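Local coordinates for protein positive phenol-degradative gene regulator (Ralstonia sp. E2, PDB 5FRZ) that binds a phenolic effector and a zinc ion in the sensor part of a transcription activator, probably of the ATP-dependent sigma54 type, for phenol degradation, at residues 108-113 and 126-131; 153-158 and 172-177. All blocks are in the same frame, centred on the assembly; numbering follows the deposited sequence.

Interaction 1. Residues 108-113 and 126-131; sequences VRVTPL and GEFLWE. With 2MP (3,4-dimethylphenol), chain D.
Val108 meets the indole of Trp130 at about a right angle: CG1 stands over the five-membered ring, 4.1 Å from its centroid and 25° off the normal, a CH-pi contact, while CG2 packs against Trp130 CG. Both branches reach the indole because CG2 lies anti to the backbone N and CG1 is left between N and the carbonyl carbon (chi1 67°). Val110 runs alongside Trp130, its CG2 at the indole edge 4.0 Å from CD1, and turns CG1 to Phe128 CD2. Both aromatics then address the bound 3,4-dimethylphenol. Trp130 NE1 donates to the phenol O1 at 2.8 Å with a bent N-H...O angle of 144°, O1 lying near the indole plane; methyl C8 sits over the centre of one Phe128 face, 3.2 Å from CE1. The sheet's other face carries Arg109, Thr111, Leu129 and Glu131, with Thr111 CB 4.0 Å from Leu129 CB. Beyond them, Leu113 crosses Leu129 at about a right angle, CD2 touching CG at 3.6 Å. Paired backbone bonds of Arg109 with Glu131 and of Thr111 with Leu129 fix the register; Leu113 N to Glu127 O continues it. The alternating pairs mark an antiparallel ladder, and the short direct link between its strands makes it a beta hairpin, whose face bearing Val110, Phe128 and Trp130 lines one wall of the dimethylphenol pocket, consistent with a role in effector sensing.

Interaction 2. Residues 153-158 and 172-177; sequences MQIGYA and YRELEC. With ZN (zinc ion), chain C; 2MP (3,4-dimethylphenol), chain D.
With CG2 anti to its backbone N and both chi1 (-87°) and chi2 (-69°) turned to the same sense, Ile155 carries CG1 and CD1 from the helix to the strand; on the strand, Tyr172 has CG anti to its carbonyl carbon, and chi1 -75° carries the ring across to the helix, where one face meets Ala158. Ile155 CD1 meets Tyr172 CB at 3.7 Å, the two side chains crossing at a slant, and CG1 rests on Glu174 CG at 3.6 Å. Ala158 CB stands almost exactly above the centre of the Tyr172 ring, 3.6 Å from its centroid, a face-on CH-pi contact. Tyr172 OH is 3.5 Å from methyl C7 of the dimethylphenol and is hydrogen-bonded to Tyr124 and Thr162, which would restrain the ring's tilt. From the helix, Tyr157 presents an edge to the ligand, CD1 lying 3.5 Å from its C2, and its own hydroxyl is tied to Asp78. Further along the strand segment, Glu174 binds the zinc ion through OE2 at 2.1 Å while OE1 stays 3.4 Å from the metal, so the carboxylate is monodentate. Cys177 SG is a second ligand, and Cys151 and Cys185 complete the site. No hydrogen bond links helix and strand directly: apolar packing joins them, from Glu174 near the metal to Tyr172 at the ligand. Three thiolates and one carboxylate around zinc are consistent with a structural site, one that probably fixes the 174-177 part of the chain, following on from Tyr172 at the effector pocket in this V4R domain.

From the N terminus, the chain runs through the strands between 23 and 43 and then helices 44-58, 60-84 and 91-104 before strand 109-118 turns and returns as strand 123-131, so interaction 1 closes a short hairpin loop. Helix 134-143 follows, and then helix 152-166 leads to strand 170-176, where interaction 2 closes a helix-to-strand loop. The two loops are in series, neither nesting nor crossing. Their strands share one antiparallel sheet, with 109-118 and 170-176 outermost within the chain and 123-131 and 185-191 between. The contacts meet where Trp130 CH2 packs 3.5 Å from Ile155 N, and both border the dimethylphenol, so hairpin, helix and zinc-bound strand approach the ligand from different sides.

Interaction 1. Residues 108-113 and 126-131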
loop_
_atom_site.group_PDB
_atom_site.type_symbol
_atom_site.label_atom_id
_atom_site.label_comp_id
_atom_site.label_asym_id
_atom_site.label_seq_id
_atom_site.Cartn_x
_atom_site.Cartn_y
_atom_site.Cartn_z
ATOM N N VAL A 108 -4.009 -4.308 11.353
ATOM C CA VAL A 108 -4.914 -5.006 12.264
ATOM C C VAL A 108 -4.259 -5.062 13.639
ATOM O O VAL A 108 -3.034 -4.947 13.749
ATOM C CB VAL A 108 -5.229 -6.454 11.757
ATOM C CG1 VAL A 108 -3.973 -7.341 11.802
ATOM C CG2 VAL A 108 -6.367 -7.097 12.555
ATOM N N ARG A 109 -5.061 -5.222 14.690
ATOM C CA ARG A 109 -4.519 -5.570 15.996
ATOM C C ARG A 109 -4.877 -7.002 16.387
ATOM O O ARG A 109 -6.036 -7.424 16.291
ATOM C CB ARG A 109 -5.012 -4.609 17.075
ATOM C CG ARG A 109 -3.862 -4.045 17.896
ATOM C CD ARG A 109 -4.341 -3.477 19.213
ATOM N NE ARG A 109 -4.554 -4.510 20.218
ATOM C CZ ARG A 109 -4.865 -4.248 21.483
ATOM N NH1 ARG A 109 -4.997 -2.989 21.885
ATOM N NH2 ARG A 109 -5.034 -5.238 22.348
ATOM N N VAL A 110 -3.871 -7.721 16.855
ATOM C CA VAL A 110 -3.967 -9.151 17.091
ATOM C C VAL A 110 -4.020 -9.455 18.569
ATOM O O VAL A 110 -3.304 -8.836 19.366
ATOM C CB VAL A 110 -2.752 -9.915 16.505
ATOM C CG1 VAL A 110 -3.070 -11.391 16.377
ATOM C CG2 VAL A 110 -2.343 -9.347 15.177
ATOM N N THR A 111 -4.852 -10.423 18.927
ATOM C CA THR A 111 -4.807 -11.012 20.258
ATOM C C THR A 111 -4.666 -12.528 20.134
ATOM O O THR A 111 -5.523 -13.194 19.555
ATOM C CB THR A 111 -6.068 -10.654 21.098
ATOM O OG1 THR A 111 -6.077 -9.246 21.372
ATOM C CG2 THR A 111 -6.068 -11.409 22.415
ATOM N N PRO A 112 -3.556 -13.078 20.647
ATOM C CA PRO A 112 -3.446 -14.540 20.716
ATOM C C PRO A 112 -4.496 -15.157 21.632
ATOM O O PRO A 112 -4.692 -14.677 22.748
ATOM C CB PRO A 112 -2.036 -14.754 21.273
ATOM C CG PRO A 112 -1.279 -13.538 20.833
ATOM C CD PRO A 112 -2.271 -12.411 20.925
ATOM N N LEU A 113 -5.190 -16.183 21.139
ATOM C CA LEU A 113 -6.016 -17.045 21.978
ATOM C C LEU A 113 -5.113 -18.132 22.527
ATOM O O LEU A 113 -4.752 -18.122 23.704
ATOM C CB LEU A 113 -7.180 -17.660 21.194
ATOM C CG LEU A 113 -8.142 -16.699 20.495
ATOM C CD1 LEU A 113 -9.165 -17.475 19.696
ATOM C CD2 LEU A 113 -8.836 -15.765 21.481
ATOM N N GLY A 126 -2.034 -22.417 15.987
ATOM C CA GLY A 126 -2.274 -21.066 16.488
ATOM C C GLY A 126 -3.631 -20.452 16.155
ATOM O O GLY A 126 -4.082 -20.489 15.004
ATOM N N GLU A 127 -4.289 -19.899 17.174
ATOM C CA GLU A 127 -5.572 -19.221 16.999
ATOM C C GLU A 127 -5.451 -17.776 17.466
ATOM O O GLU A 127 -4.889 -17.509 18.529
ATOM C CB GLU A 127 -6.694 -19.936 17.768
ATOM C CG GLU A 127 -6.895 -21.401 17.350
ATOM C CD GLU A 127 -8.004 -22.126 18.126
ATOM O OE1 GLU A 127 -8.782 -21.457 18.844
ATOM O OE2 GLU A 127 -8.094 -23.374 18.004
ATOM N N PHE A 128 -5.973 -16.843 16.674
ATOM C CA PHE A 128 -5.848 -15.428 17.016
ATOM C C PHE A 128 -7.138 -14.643 16.790
ATOM O O PHE A 128 -7.969 -15.018 15.952
ATOM C CB PHE A 128 -4.710 -14.792 16.205
ATOM C CG PHE A 128 -3.392 -15.506 16.351
ATOM C CD1 PHE A 128 -3.139 -16.683 15.656
ATOM C CD2 PHE A 128 -2.403 -15.001 17.177
ATOM C CE1 PHE A 128 -1.936 -17.353 15.803
ATOM C CE2 PHE A 128 -1.193 -15.669 17.323
ATOM C CZ PHE A 128 -0.964 -16.840 16.633
ATOM N N LEU A 129 -7.286 -13.549 17.543
ATOM C CA LEU A 129 -8.311 -12.538 17.281
ATOM C C LEU A 129 -7.740 -11.399 16.438
ATOM O O LEU A 129 -6.622 -10.954 16.664
ATOM C CB LEU A 129 -8.868 -11.966 18.590
ATOM C CG LEU A 129 -9.696 -12.878 19.501
ATOM C CD1 LEU A 129 -10.190 -12.121 20.744
ATOM C CD2 LEU A 129 -10.879 -13.450 18.743
ATOM N N TRP A 130 -8.520 -10.940 15.472
ATOM C CA TRP A 130 -8.204 -9.741 14.715
ATOM C C TRP A 130 -9.235 -8.681 15.029
ATOM O O TRP A 130 -10.437 -8.888 14.820
ATOM C CB TRP A 130 -8.206 -10.011 13.220
ATOM C CG TRP A 130 -6.902 -10.522 12.666
ATOM C CD1 TRP A 130 -5.671 -10.490 13.261
ATOM C CD2 TRP A 130 -6.720 -11.135 11.395
ATOM N NE1 TRP A 130 -4.726 -11.052 12.426
ATOM C CE2 TRP A 130 -5.351 -11.453 11.271
ATOM C CE3 TRP A 130 -7.584 -11.444 10.342
ATOM C CZ2 TRP A 130 -4.830 -12.056 10.131
ATOM C CZ3 TRP A 130 -7.057 -12.056 9.208
ATOM C CH2 TRP A 130 -5.701 -12.356 9.119
ATOM N N GLU A 131 -8.764 -7.549 15.531
ATOM C CA GLU A 131 -9.641 -6.423 15.795
ATOM C C GLU A 131 -9.220 -5.236 14.947
ATOM O O GLU A 131 -8.028 -5.011 14.735
ATOM C CB GLU A 131 -9.622 -6.081 17.277
ATOM C CG GLU A 131 -10.286 -7.158 18.124
ATOM C CD GLU A 131 -10.253 -6.848 19.602
ATOM O OE1 GLU A 131 -11.127 -6.082 20.063
ATOM O OE2 GLU A 131 -9.356 -7.372 20.302
HETATM O O1 2MP D . -1.987 -10.695 12.019
HETATM C C1 2MP D . -1.057 -11.733 12.123
HETATM C C2 2MP D . 0.204 -11.646 11.534
HETATM C C3 2MP D . 1.106 -12.698 11.652
HETATM C C4 2MP D . 0.723 -13.820 12.368
HETATM C C5 2MP D . -0.526 -13.878 12.945
HETATM C C6 2MP D . -1.435 -12.846 12.835
HETATM C C7 2MP D . 1.647 -15.013 12.545
HETATM C C8 2MP D . -0.914 -15.102 13.706
#

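Interaction 2. Residues 153-158 and 172-177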
loop_
_atom_site.group_PDB
_atom_site.type_symbol
_atom_site.label_atom_id
_atom_site.label_comp_id
_atom_site.label_asym_id
_atom_site.label_seq_id
_atom_site.Cartn_x
_atom_site.Cartn_y
_atom_site.Cartn_z
ATOM N N MET A 153 -5.471 -10.267 2.059
ATOM C CA MET A 153 -4.107 -9.827 2.259
ATOM C C MET A 153 -3.629 -10.108 3.675
ATOM O O MET A 153 -2.464 -10.464 3.874
ATOM C CB MET A 153 -3.988 -8.334 1.968
ATOM C CG MET A 153 -2.574 -7.855 1.643
ATOM S SD MET A 153 -2.629 -6.014 1.481
ATOM C CE MET A 153 -4.306 -5.819 0.949
ATOM N N GLN A 154 -4.512 -9.915 4.660
ATOM C CA GLN A 154 -4.149 -10.170 6.056
ATOM C C GLN A 154 -3.890 -11.656 6.328
ATOM O O GLN A 154 -2.956 -12.002 7.061
ATOM C CB GLN A 154 -5.231 -9.651 6.999
ATOM C CG GLN A 154 -5.465 -8.161 6.865
ATOM C CD GLN A 154 -6.501 -7.603 7.859
ATOM O OE1 GLN A 154 -6.968 -6.479 7.691
ATOM N NE2 GLN A 154 -6.839 -8.372 8.893
ATOM N N ILE A 155 -4.700 -12.531 5.739
ATOM C CA ILE A 155 -4.497 -13.973 5.877
ATOM C C ILE A 155 -3.192 -14.429 5.218
ATOM O O ILE A 155 -2.423 -15.201 5.803
ATOM C CB ILE A 155 -5.676 -14.759 5.282
ATOM C CG1 ILE A 155 -6.758 -14.912 6.339
ATOM C CG2 ILE A 155 -5.229 -16.184 4.814
ATOM C CD1 ILE A 155 -6.355 -15.851 7.498
ATOM N N GLY A 156 -2.942 -13.941 4.001
ATOM C CA GLY A 156 -1.728 -14.271 3.277
ATOM C C GLY A 156 -0.469 -13.904 4.048
ATOM O O GLY A 156 0.519 -14.652 4.017
ATOM N N TYR A 157 -0.499 -12.747 4.721
ATOM C CA TYR A 157 0.608 -12.308 5.587
ATOM C C TYR A 157 0.902 -13.301 6.702
ATOM O O TYR A 157 2.052 -13.738 6.854
ATOM C CB TYR A 157 0.307 -10.914 6.187
ATOM C CG TYR A 157 1.406 -10.336 7.073
ATOM C CD1 TYR A 157 1.568 -10.766 8.388
ATOM C CD2 TYR A 157 2.259 -9.332 6.605
ATOM C CE1 TYR A 157 2.543 -10.238 9.199
ATOM C CE2 TYR A 157 3.237 -8.786 7.421
ATOM C CZ TYR A 157 3.382 -9.250 8.715
ATOM O OH TYR A 157 4.343 -8.707 9.542
ATOM N N ALA A 158 -0.112 -13.653 7.494
ATOM C CA ALA A 158 0.052 -14.685 8.542
ATOM C C ALA A 158 0.634 -15.987 7.994
ATOM O O ALA A 158 1.518 -16.606 8.597
ATOM C CB ALA A 158 -1.294 -14.971 9.227
ATOM N N TYR A 172 -3.256 -20.432 7.021
ATOM C CA TYR A 172 -4.253 -19.843 7.903
ATOM C C TYR A 172 -5.625 -19.739 7.251
ATOM O O TYR A 172 -5.743 -19.587 6.030
ATOM C CB TYR A 172 -3.834 -18.449 8.337
ATOM C CG TYR A 172 -2.759 -18.411 9.371
ATOM C CD1 TYR A 172 -1.432 -18.681 9.031
ATOM C CD2 TYR A 172 -3.056 -18.068 10.685
ATOM C CE1 TYR A 172 -0.447 -18.632 9.968
ATOM C CE2 TYR A 172 -2.066 -18.018 11.642
ATOM C CZ TYR A 172 -0.762 -18.296 11.275
ATOM O OH TYR A 172 0.228 -18.245 12.232
ATOM N N ARG A 173 -6.665 -19.798 8.073
ATOM C CA ARG A 173 -8.016 -19.548 7.585
ATOM C C ARG A 173 -8.773 -18.656 8.564
ATOM O O ARG A 173 -8.600 -18.761 9.784
ATOM C CB ARG A 173 -8.766 -20.871 7.358
ATOM C CG ARG A 173 -10.289 -20.729 7.337
ATOM C CD ARG A 173 -10.989 -21.677 6.349
ATOM N NE ARG A 173 -12.423 -21.775 6.661
ATOM C CZ ARG A 173 -13.240 -22.726 6.201
ATOM N NH1 ARG A 173 -12.776 -23.668 5.386
ATOM N NH2 ARG A 173 -14.526 -22.729 6.550
ATOM N N GLU A 174 -9.594 -17.755 8.022
ATOM C CA GLU A 174 -10.497 -16.959 8.833
ATOM C C GLU A 174 -11.755 -17.743 9.178
ATOM O O GLU A 174 -12.499 -18.105 8.284
ATOM C CB GLU A 174 -10.899 -15.691 8.088
ATOM C CG GLU A 174 -9.879 -14.613 8.048
ATOM C CD GLU A 174 -10.492 -13.308 7.606
ATOM O OE1 GLU A 174 -10.663 -13.122 6.383
ATOM O OE2 GLU A 174 -10.826 -12.491 8.480
ATOM N N LEU A 175 -12.008 -17.970 10.465
ATOM C CA LEU A 175 -13.223 -18.669 10.907
ATOM C C LEU A 175 -14.338 -17.658 11.160
ATOM O O LEU A 175 -15.517 -18.007 11.249
ATOM C CB LEU A 175 -12.949 -19.479 12.175
ATOM C CG LEU A 175 -11.617 -20.244 12.197
ATOM C CD1 LEU A 175 -11.442 -21.045 13.490
ATOM C CD2 LEU A 175 -11.472 -21.153 10.970
ATOM N N GLU A 176 -13.931 -16.400 11.276
ATOM C CA GLU A 176 -14.821 -15.297 11.575
ATOM C C GLU A 176 -14.272 -14.051 10.895
ATOM O O GLU A 176 -13.059 -13.936 10.757
ATOM C CB GLU A 176 -14.920 -15.092 13.077
ATOM C CG GLU A 176 -16.326 -15.227 13.554
ATOM C CD GLU A 176 -16.447 -15.645 14.975
ATOM O OE1 GLU A 176 -15.985 -14.880 15.849
ATOM O OE2 GLU A 176 -17.041 -16.716 15.214
ATOM N N CYS A 177 -15.138 -13.130 10.466
ATOM C CA CYS A 177 -14.667 -11.922 9.768
ATOM C C CYS A 177 -15.654 -10.766 9.798
ATOM O O CYS A 177 -16.809 -10.935 9.402
ATOM C CB CYS A 177 -14.340 -12.245 8.304
ATOM S SG CYS A 177 -13.657 -10.834 7.355
HETATM ZN ZN ZN C . -11.588 -10.556 8.433
HETATM O O1 2MP D . -1.987 -10.695 12.019
HETATM C C1 2MP D . -1.057 -11.733 12.123
HETATM C C2 2MP D . 0.204 -11.646 11.534
HETATM C C3 2MP D . 1.106 -12.698 11.652
HETATM C C4 2MP D . 0.723 -13.820 12.368
HETATM C C5 2MP D . -0.526 -13.878 12.945
HETATM C C6 2MP D . -1.435 -12.846 12.835
HETATM C C7 2MP D . 1.647 -15.013 12.545
HETATM C C8 2MP D . -0.914 -15.102 13.706
#